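Superoxide dismutase [Mn] (Saccharomyces cerevisiae, PDB 3BFR) converts toxic superoxide radicals into hydrogen peroxide and molecular oxygen, using one manganese ion in each subunit of a homotetramer. Local coordinates at residues A142-N147 with P171-D176; F86-L91 with Y160-V165; I175-H180 with D192-I197. One frame throughout, in Å; residues are numbered along the deposited sequence.

All three contacts run into the same manganese site. Contact 1 pairs strand 140-147 with strand 169-176, whose last residue, D176, is a metal ligand; contact 3 shares I175 and D176 with it and carries the chain on to H180, another ligand. Contact 2 adds H89 from helix 66-94. The fourth protein ligand is H34. Contacts 1 and 2 have centres about 10 Å apart and touch where F143 CZ lies 3.3 Å from N88 OD1. Contact 2 also meets contact 3: N161 O accepts a hydrogen bond from W178 NE1 at 2.7 Å. The metal-bound water joins them further, being bonded to D176 and Q162.

Contact 1. Residues A142-N147 with P171-D176; sequences AFIVKN and PLVAID. With MN3 (manganese (III) ion), chain B.
I144 and the L172-V173 pair form the tight centre of this contact between two antiparallel strands. I144 O accepts two backbone bonds, from L172 N at 2.8 Å and from V173 N at 3.3 Å, so two residues of one strand stand opposite one of the other. Past that point A142 and I175 exchange both of their backbone hydrogen bonds, which keeps the strands in regular pairing as far as I175.

On one face of the sheet F143 does the packing. With CG placed beside its own backbone N (chi1 -61°), the CD1-CE1 side of the F143 ring leans against A174, with F143 CE1 3.6 Å from A174 CB. P171 CB meets the same side nearer its root, 4.2 Å from F143 CD1, and both approach the ring obliquely. On the other face I144 and V173 run side by side, I144 CD1 coming 4.0 Å from V173 CB, and I144 also packs on L125 and T129 of helix 122-134.

The contact thins towards K146. L172 bridges this end, its CD1 lying 3.8 Å from V145 C and its CD2 against K146 CB. Putting an alanine at L172 would probably leave K146 CB and the backbone at V145 without their apolar cover, opening a gap beside the bulge. Beyond CB, partly exposed K146 extends away from the opposite strand, and its NZ bonds to F210 O. Two residues, L172 and V173, facing I144 make a classic beta bulge, set here in the three-stranded antiparallel sheet of the C-terminal domain that delivers D176 to the manganese.

Contact 2. Residues F86-L91 with Y160-V165; sequences FTNHCL and YNQDTV. With MN3 (manganese (III) ion), chain B.
The H89 imidazole meets Q162 at its edge: Q162 NE2 lies near the ring plane, 3.5 Å from H89 CE1, with the amide turned 49° to the ring. W141 packs edge-to-face with the same imidazole, and the H34 ring meets it almost at a right angle. H89 NE2 binds the manganese at 2.1 Å, while ND1 is held by G85 O, which fixes the ring's rotation.

The Q162 chain bends at chi2 (-59°), bringing its amide up beside the metal site. There Q162 NE2 donates to the metal-bound water at 3.0 Å, making Q162 a second-shell residue, and OE1 accepts from W141 NE1.

N88 ties the loop to the helix. N88 OD1 accepts from T164 OG1 at 2.8 Å, the hydroxyl lying in the carbonyl plane. N88 ND2 donates to D163 O at 3.2 Å; that oxygen is close to the plane of the N88 amide, although the donor stands well above the D163 carbonyl plane. A weak bond from N88 ND2 to Q162 OE1, 3.4 Å long, adds a link between the two amides.

The type II' turn Y160-D163 at the end of strand 153-160, with T164 just after it, is thus fastened to helix 66-94. W141 and F143 of strand 140-147 pack against N88, and I73 of a neighbouring subunit packs on T87 and T164.

Contact 3. Residues I175-H180 with D192-I197; sequences IDAWEH and DYFKAI. With MN3 (manganese (III) ion), chain B.
Two donors grip OD2 of D176, the residue whose backbone oxygen is bonded to Y193 across the contact. The metal-bound water gives D176 OD2 a hydrogen bond of 2.9 Å. W178 N gives D176 OD2 the other, at 3.1 Å, arriving from above the carboxylate plane and closing an Asx turn. With D176 OD1 bound to the manganese at 2.0 Å, the carboxylate is held at both oxygens and has little freedom to rotate.

Across the contact, the Y193 hydroxyl, OH, donates to D176 O at 2.9 Å. It lies in the carbonyl plane and on a lone pair, and the oxygen in turn sits at the edge of the phenol ring. The anti placement of CG to the backbone N (chi1 160°) sends the Y193 ring off the helix to the strand end, where its hydroxyl meets D176 O. By bonding to the backbone of a metal ligand, Y193 probably helps to position D176 from the second shell.

Apolar contacts flank this bond. F194 CE1 comes to 4.2 Å from A177 CB, the methyl meeting the ring obliquely, while I197 CD1 comes equally close to I175 CG2. All of these residues are buried.

Nearer the metal, W178 turns one face of its indole to the bound water, which lies over it towards the rim. H180 NE2 is another ligand, 2.2 Å from the manganese; the H180 ring takes W178 CB over one face, and its ND1 is bonded to E179 OE2 of a neighbouring subunit, a link across the subunit interface.

Helix 190-196 thus backs the end of strand 169-176, with L133 of helix 122-134 against I175, A177 and F194, and F92 of helix 66-94 against D176, Y193 and I197.

Contact 1. Residues A142-N147 with P171-D176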
loop_
_atom_site.group_PDB
_atom_site.type_symbol
_atom_site.label_atom_id
_atom_site.label_comp_id
_atom_site.label_asym_id
_atom_site.label_seq_id
_atom_site.Cartn_x
_atom_site.Cartn_y
_atom_site.Cartn_z
ATOM N N ALA A 142 13.535 3.224 -9.813
ATOM C CA ALA A 142 13.959 4.519 -9.277
ATOM C C ALA A 142 13.903 5.557 -10.392
ATOM O O ALA A 142 14.224 5.255 -11.547
ATOM C CB ALA A 142 15.357 4.455 -8.660
ATOM N N PHE A 143 13.482 6.766 -10.037
ATOM C CA PHE A 143 13.416 7.887 -10.973
ATOM C C PHE A 143 14.190 9.082 -10.429
ATOM O O PHE A 143 13.957 9.515 -9.295
ATOM C CB PHE A 143 11.970 8.339 -11.204
ATOM C CG PHE A 143 11.072 7.293 -11.798
ATOM C CD1 PHE A 143 10.932 7.178 -13.182
ATOM C CD2 PHE A 143 10.328 6.448 -10.975
ATOM C CE1 PHE A 143 10.077 6.220 -13.741
ATOM C CE2 PHE A 143 9.477 5.490 -11.521
ATOM C CZ PHE A 143 9.351 5.374 -12.908
ATOM N N ILE A 144 15.109 9.611 -11.232
ATOM C CA ILE A 144 15.642 10.945 -10.984
ATOM C C ILE A 144 14.603 11.900 -11.561
ATOM O O ILE A 144 14.228 11.785 -12.733
ATOM C CB ILE A 144 17.046 11.159 -11.607
ATOM C CG1 ILE A 144 18.003 10.048 -11.145
ATOM C CG2 ILE A 144 17.584 12.566 -11.254
ATOM C CD1 ILE A 144 19.386 10.062 -11.798
ATOM N N VAL A 145 14.108 12.812 -10.725
ATOM C CA VAL A 145 12.980 13.659 -11.103
ATOM C C VAL A 145 13.303 15.147 -10.983
ATOM O O VAL A 145 14.219 15.532 -10.261
ATOM C CB VAL A 145 11.685 13.346 -10.271
ATOM C CG1 VAL A 145 11.179 11.918 -10.528
ATOM C CG2 VAL A 145 11.905 13.588 -8.773
ATOM N N LYS A 146 12.548 15.965 -11.713
ATOM C CA LYS A 146 12.510 17.400 -11.471
ATOM C C LYS A 146 11.156 17.698 -10.831
ATOM O O LYS A 146 10.117 17.378 -11.405
ATOM C CB LYS A 146 12.665 18.180 -12.780
ATOM C CG LYS A 146 12.627 19.695 -12.616
ATOM C CD LYS A 146 12.663 20.411 -13.972
ATOM C CE LYS A 146 12.903 21.907 -13.799
ATOM N NZ LYS A 146 13.012 22.623 -15.122
ATOM N N ASN A 147 11.171 18.291 -9.641
ATOM C CA ASN A 147 9.933 18.631 -8.944
ATOM C C ASN A 147 9.497 20.061 -9.258
ATOM O O ASN A 147 10.118 21.020 -8.802
ATOM C CB ASN A 147 10.091 18.428 -7.433
ATOM C CG ASN A 147 8.786 18.620 -6.665
ATOM O OD1 ASN A 147 7.793 19.129 -7.193
ATOM N ND2 ASN A 147 8.789 18.203 -5.405
ATOM N N PRO A 171 9.832 12.906 -14.761
ATOM C CA PRO A 171 10.886 11.891 -14.836
ATOM C C PRO A 171 12.020 12.323 -15.769
ATOM O O PRO A 171 11.772 12.725 -16.904
ATOM C CB PRO A 171 10.162 10.653 -15.382
ATOM C CG PRO A 171 8.947 11.174 -16.074
ATOM C CD PRO A 171 8.591 12.488 -15.441
ATOM N N LEU A 172 13.248 12.258 -15.271
ATOM C CA LEU A 172 14.423 12.628 -16.060
ATOM C C LEU A 172 15.204 11.384 -16.452
ATOM O O LEU A 172 15.609 11.244 -17.605
ATOM C CB LEU A 172 15.326 13.604 -15.296
ATOM C CG LEU A 172 14.683 14.818 -14.609
ATOM C CD1 LEU A 172 15.748 15.609 -13.868
ATOM C CD2 LEU A 172 13.955 15.711 -15.601
ATOM N N VAL A 173 15.425 10.499 -15.479
ATOM C CA VAL A 173 16.035 9.191 -15.721
ATOM C C VAL A 173 15.232 8.113 -14.991
ATOM O O VAL A 173 15.063 8.179 -13.767
ATOM C CB VAL A 173 17.509 9.108 -15.245
ATOM C CG1 VAL A 173 18.077 7.712 -15.516
ATOM C CG2 VAL A 173 18.382 10.174 -15.910
ATOM N N ALA A 174 14.739 7.141 -15.756
ATOM C CA ALA A 174 14.071 5.958 -15.219
ATOM C C ALA A 174 15.022 4.765 -15.243
ATOM O O ALA A 174 15.671 4.502 -16.266
ATOM C CB ALA A 174 12.801 5.648 -16.025
ATOM N N ILE A 175 15.120 4.065 -14.111
ATOM C CA ILE A 175 15.933 2.850 -14.014
ATOM C C ILE A 175 15.076 1.697 -13.509
ATOM O O ILE A 175 14.513 1.761 -12.410
ATOM C CB ILE A 175 17.172 3.001 -13.078
ATOM C CG1 ILE A 175 18.014 4.245 -13.430
ATOM C CG2 ILE A 175 18.012 1.716 -13.090
ATOM C CD1 ILE A 175 18.800 4.154 -14.744
ATOM N N ASP A 176 14.994 0.649 -14.328
ATOM C CA ASP A 176 14.186 -0.531 -14.033
ATOM C C ASP A 176 14.892 -1.412 -13.010
ATOM O O ASP A 176 16.033 -1.813 -13.226
ATOM C CB ASP A 176 13.938 -1.312 -15.332
ATOM C CG ASP A 176 12.787 -2.291 -15.224
ATOM O OD1 ASP A 176 12.441 -2.895 -16.267
ATOM O OD2 ASP A 176 12.222 -2.465 -14.119
HETATM MN MN MN3 B . 10.882 -3.915 -16.974
HETATM O O HOH W 1 9.711 -3.459 -15.220
#

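Contact 2. Residues F86-L91 with Y160-V165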
loop_
_atom_site.group_PDB
_atom_site.type_symbol
_atom_site.label_atom_id
_atom_site.label_comp_id
_atom_site.label_asym_id
_atom_site.label_seq_id
_atom_site.Cartn_x
_atom_site.Cartn_y
_atom_site.Cartn_z
ATOM N N PHE A 86 3.595 0.406 -19.622
ATOM C CA PHE A 86 3.788 1.020 -20.940
ATOM C C PHE A 86 4.646 2.287 -20.860
ATOM O O PHE A 86 5.637 2.420 -21.579
ATOM C CB PHE A 86 2.433 1.323 -21.611
ATOM C CG PHE A 86 2.546 2.201 -22.835
ATOM C CD1 PHE A 86 3.200 1.746 -23.985
ATOM C CD2 PHE A 86 2.008 3.487 -22.839
ATOM C CE1 PHE A 86 3.312 2.560 -25.115
ATOM C CE2 PHE A 86 2.119 4.307 -23.967
ATOM C CZ PHE A 86 2.769 3.838 -25.104
ATOM N N THR A 87 4.258 3.214 -19.988
ATOM C CA THR A 87 4.955 4.502 -19.874
ATOM C C THR A 87 6.386 4.348 -19.348
ATOM O O THR A 87 7.316 4.901 -19.926
ATOM C CB THR A 87 4.145 5.560 -19.064
ATOM O OG1 THR A 87 4.932 6.747 -18.884
ATOM C CG2 THR A 87 3.765 5.053 -17.705
ATOM N N ASN A 88 6.555 3.574 -18.276
ATOM C CA ASN A 88 7.865 3.404 -17.651
ATOM C C ASN A 88 8.912 2.849 -18.598
ATOM O O ASN A 88 10.046 3.316 -18.596
ATOM C CB ASN A 88 7.789 2.533 -16.387
ATOM C CG ASN A 88 7.161 3.251 -15.209
ATOM O OD1 ASN A 88 7.090 4.481 -15.175
ATOM N ND2 ASN A 88 6.699 2.479 -14.228
ATOM N N HIS A 89 8.537 1.855 -19.406
ATOM C CA HIS A 89 9.495 1.249 -20.333
ATOM C C HIS A 89 9.810 2.162 -21.519
ATOM O O HIS A 89 10.933 2.158 -22.022
ATOM C CB HIS A 89 9.038 -0.139 -20.789
ATOM C CG HIS A 89 9.107 -1.169 -19.706
ATOM N ND1 HIS A 89 8.095 -1.349 -18.791
ATOM C CD2 HIS A 89 10.082 -2.048 -19.370
ATOM C CE1 HIS A 89 8.437 -2.300 -17.939
ATOM N NE2 HIS A 89 9.637 -2.742 -18.270
ATOM N N CYS A 90 8.821 2.939 -21.954
ATOM C CA CYS A 90 9.051 3.967 -22.967
ATOM C C CYS A 90 10.106 4.955 -22.487
ATOM O O CYS A 90 11.062 5.230 -23.206
ATOM C CB CYS A 90 7.758 4.704 -23.308
ATOM S SG CYS A 90 6.641 3.803 -24.404
ATOM N N LEU A 91 9.927 5.469 -21.268
ATOM C CA LEU A 91 10.920 6.339 -20.627
ATOM C C LEU A 91 12.281 5.654 -20.539
ATOM O O LEU A 91 13.312 6.263 -20.844
ATOM C CB LEU A 91 10.457 6.758 -19.222
ATOM C CG LEU A 91 9.256 7.697 -19.047
ATOM C CD1 LEU A 91 8.789 7.708 -17.594
ATOM C CD2 LEU A 91 9.576 9.125 -19.521
ATOM N N TYR A 160 7.086 1.230 -6.679
ATOM C CA TYR A 160 6.971 -0.217 -6.674
ATOM C C TYR A 160 6.149 -0.688 -7.852
ATOM O O TYR A 160 5.266 0.035 -8.336
ATOM C CB TYR A 160 6.382 -0.713 -5.353
ATOM C CG TYR A 160 7.433 -0.833 -4.275
ATOM C CD1 TYR A 160 7.990 -2.071 -3.956
ATOM C CD2 TYR A 160 7.895 0.294 -3.593
ATOM C CE1 TYR A 160 8.971 -2.187 -2.977
ATOM C CE2 TYR A 160 8.884 0.188 -2.613
ATOM C CZ TYR A 160 9.410 -1.057 -2.310
ATOM O OH TYR A 160 10.377 -1.168 -1.339
ATOM N N ASN A 161 6.464 -1.898 -8.313
ATOM C CA ASN A 161 5.726 -2.558 -9.384
ATOM C C ASN A 161 5.808 -1.719 -10.658
ATOM O O ASN A 161 6.910 -1.435 -11.116
ATOM C CB ASN A 161 4.297 -2.859 -8.923
ATOM C CG ASN A 161 4.272 -3.629 -7.608
ATOM O OD1 ASN A 161 3.568 -3.264 -6.663
ATOM N ND2 ASN A 161 5.071 -4.677 -7.535
ATOM N N GLN A 162 4.670 -1.315 -11.220
ATOM C CA GLN A 162 4.679 -0.378 -12.353
ATOM C C GLN A 162 4.090 0.989 -12.010
ATOM O O GLN A 162 3.613 1.708 -12.895
ATOM C CB GLN A 162 3.989 -0.968 -13.597
ATOM C CG GLN A 162 4.655 -2.216 -14.190
ATOM C CD GLN A 162 6.094 -1.998 -14.626
ATOM O OE1 GLN A 162 6.576 -0.864 -14.707
ATOM N NE2 GLN A 162 6.790 -3.090 -14.911
ATOM N N ASP A 163 4.126 1.350 -10.728
ATOM C CA ASP A 163 3.757 2.694 -10.310
ATOM C C ASP A 163 4.734 3.681 -10.951
ATOM O O ASP A 163 5.895 3.346 -11.204
ATOM C CB ASP A 163 3.772 2.840 -8.785
ATOM C CG ASP A 163 2.678 2.022 -8.090
ATOM O OD1 ASP A 163 1.844 1.391 -8.777
ATOM O OD2 ASP A 163 2.666 2.004 -6.840
ATOM N N THR A 164 4.258 4.889 -11.227
ATOM C CA THR A 164 5.079 5.874 -11.919
ATOM C C THR A 164 5.031 7.245 -11.241
ATOM O O THR A 164 4.306 7.438 -10.260
ATOM C CB THR A 164 4.690 5.974 -13.431
ATOM O OG1 THR A 164 5.712 6.684 -14.147
ATOM C CG2 THR A 164 3.344 6.668 -13.618
ATOM N N VAL A 165 5.818 8.183 -11.761
ATOM C CA VAL A 165 5.774 9.575 -11.308
ATOM C C VAL A 165 4.812 10.395 -12.168
ATOM O O VAL A 165 4.924 10.421 -13.399
ATOM C CB VAL A 165 7.182 10.235 -11.263
ATOM C CG1 VAL A 165 7.978 9.691 -10.095
ATOM C CG2 VAL A 165 7.940 10.017 -12.561
HETATM MN MN MN3 B . 10.882 -3.915 -16.974
HETATM O O HOH W 1 9.711 -3.459 -15.220
#

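Contact 3. Residues I175-H180 with D192-I197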
loop_
_atom_site.group_PDB
_atom_site.type_symbol
_atom_site.label_atom_id
_atom_site.label_comp_id
_atom_site.label_asym_id
_atom_site.label_seq_id
_atom_site.Cartn_x
_atom_site.Cartn_y
_atom_site.Cartn_z
ATOM N N ILE A 175 15.120 4.065 -14.111
ATOM C CA ILE A 175 15.933 2.850 -14.014
ATOM C C ILE A 175 15.076 1.697 -13.509
ATOM O O ILE A 175 14.513 1.761 -12.410
ATOM C CB ILE A 175 17.172 3.001 -13.078
ATOM C CG1 ILE A 175 18.014 4.245 -13.430
ATOM C CG2 ILE A 175 18.012 1.716 -13.090
ATOM C CD1 ILE A 175 18.800 4.154 -14.744
ATOM N N ASP A 176 14.994 0.649 -14.328
ATOM C CA ASP A 176 14.186 -0.531 -14.033
ATOM C C ASP A 176 14.892 -1.412 -13.010
ATOM O O ASP A 176 16.033 -1.813 -13.226
ATOM C CB ASP A 176 13.938 -1.312 -15.332
ATOM C CG ASP A 176 12.787 -2.291 -15.224
ATOM O OD1 ASP A 176 12.441 -2.895 -16.267
ATOM O OD2 ASP A 176 12.222 -2.465 -14.119
ATOM N N ALA A 177 14.208 -1.694 -11.899
ATOM C CA ALA A 177 14.729 -2.575 -10.841
ATOM C C ALA A 177 14.004 -3.929 -10.754
ATOM O O ALA A 177 14.287 -4.729 -9.859
ATOM C CB ALA A 177 14.694 -1.857 -9.478
ATOM N N TRP A 178 13.066 -4.178 -11.669
ATOM C CA TRP A 178 12.456 -5.503 -11.794
ATOM C C TRP A 178 13.560 -6.507 -12.088
ATOM O O TRP A 178 14.496 -6.212 -12.839
ATOM C CB TRP A 178 11.421 -5.537 -12.921
ATOM C CG TRP A 178 10.078 -4.942 -12.571
ATOM C CD1 TRP A 178 9.820 -3.651 -12.209
ATOM C CD2 TRP A 178 8.810 -5.617 -12.586
ATOM N NE1 TRP A 178 8.472 -3.481 -11.986
ATOM C CE2 TRP A 178 7.830 -4.672 -12.213
ATOM C CE3 TRP A 178 8.408 -6.932 -12.875
ATOM C CZ2 TRP A 178 6.469 -5.002 -12.111
ATOM C CZ3 TRP A 178 7.058 -7.259 -12.774
ATOM C CH2 TRP A 178 6.106 -6.296 -12.399
ATOM N N GLU A 179 13.456 -7.691 -11.496
ATOM C CA GLU A 179 14.457 -8.730 -11.705
ATOM C C GLU A 179 14.645 -9.100 -13.183
ATOM O O GLU A 179 15.761 -9.393 -13.599
ATOM C CB GLU A 179 14.169 -9.955 -10.831
ATOM C CG GLU A 179 14.346 -9.658 -9.338
ATOM C CD GLU A 179 14.063 -10.857 -8.448
ATOM O OE1 GLU A 179 13.014 -11.506 -8.629
ATOM O OE2 GLU A 179 14.891 -11.141 -7.556
ATOM N N HIS A 180 13.574 -9.042 -13.979
ATOM C CA HIS A 180 13.686 -9.332 -15.420
ATOM C C HIS A 180 14.623 -8.369 -16.171
ATOM O O HIS A 180 15.072 -8.665 -17.283
ATOM C CB HIS A 180 12.309 -9.426 -16.100
ATOM C CG HIS A 180 11.566 -8.127 -16.186
ATOM N ND1 HIS A 180 10.315 -7.949 -15.634
ATOM C CD2 HIS A 180 11.880 -6.952 -16.785
ATOM C CE1 HIS A 180 9.895 -6.722 -15.880
ATOM N NE2 HIS A 180 10.826 -6.096 -16.576
ATOM N N ASP A 192 25.565 -4.924 -9.023
ATOM C CA ASP A 192 26.450 -4.897 -10.189
ATOM C C ASP A 192 25.745 -4.339 -11.422
ATOM O O ASP A 192 26.348 -3.620 -12.219
ATOM C CB ASP A 192 27.007 -6.293 -10.485
ATOM C CG ASP A 192 27.958 -6.788 -9.408
ATOM O OD1 ASP A 192 28.282 -6.012 -8.486
ATOM O OD2 ASP A 192 28.372 -7.961 -9.477
ATOM N N TYR A 193 24.466 -4.680 -11.569
ATOM C CA TYR A 193 23.632 -4.123 -12.625
ATOM C C TYR A 193 23.409 -2.626 -12.422
ATOM O O TYR A 193 23.575 -1.842 -13.365
ATOM C CB TYR A 193 22.303 -4.882 -12.699
ATOM C CG TYR A 193 21.175 -4.152 -13.395
ATOM C CD1 TYR A 193 21.199 -3.931 -14.779
ATOM C CD2 TYR A 193 20.063 -3.706 -12.673
ATOM C CE1 TYR A 193 20.156 -3.274 -15.419
ATOM C CE2 TYR A 193 19.015 -3.042 -13.303
ATOM C CZ TYR A 193 19.066 -2.834 -14.682
ATOM O OH TYR A 193 18.030 -2.180 -15.312
ATOM N N PHE A 194 23.037 -2.231 -11.201
ATOM C CA PHE A 194 22.816 -0.812 -10.894
ATOM C C PHE A 194 24.083 0.009 -11.157
ATOM O O PHE A 194 24.007 1.105 -11.690
ATOM C CB PHE A 194 22.334 -0.595 -9.450
ATOM C CG PHE A 194 21.055 -1.324 -9.099
ATOM C CD1 PHE A 194 20.012 -1.442 -10.020
ATOM C CD2 PHE A 194 20.889 -1.868 -7.829
ATOM C CE1 PHE A 194 18.831 -2.113 -9.685
ATOM C CE2 PHE A 194 19.710 -2.535 -7.484
ATOM C CZ PHE A 194 18.685 -2.656 -8.411
ATOM N N LYS A 195 25.239 -0.542 -10.797
ATOM C CA LYS A 195 26.530 0.086 -11.086
ATOM C C LYS A 195 26.792 0.199 -12.591
ATOM O O LYS A 195 27.201 1.261 -13.080
ATOM C CB LYS A 195 27.666 -0.678 -10.390
ATOM C CG LYS A 195 29.068 -0.122 -10.652
ATOM C CD LYS A 195 30.015 -0.404 -9.492
ATOM C CE LYS A 195 31.389 0.225 -9.735
ATOM N NZ LYS A 195 31.976 0.813 -8.482
ATOM N N ALA A 196 26.531 -0.885 -13.320
ATOM C CA ALA A 196 26.888 -0.980 -14.742
ATOM C C ALA A 196 26.049 -0.117 -15.681
ATOM O O ALA A 196 26.560 0.383 -16.687
ATOM C CB ALA A 196 26.856 -2.438 -15.207
ATOM N N ILE A 197 24.767 0.054 -15.357
ATOM C CA ILE A 197 23.822 0.704 -16.268
ATOM C C ILE A 197 24.161 2.172 -16.600
ATOM O O ILE A 197 23.795 2.667 -17.674
ATOM C CB ILE A 197 22.332 0.548 -15.794
ATOM C CG1 ILE A 197 21.363 0.882 -16.936
ATOM C CG2 ILE A 197 22.057 1.364 -14.524
ATOM C CD1 ILE A 197 19.904 0.512 -16.682
HETATM MN MN MN3 B . 10.882 -3.915 -16.974
HETATM O O HOH W 1 9.711 -3.459 -15.220
#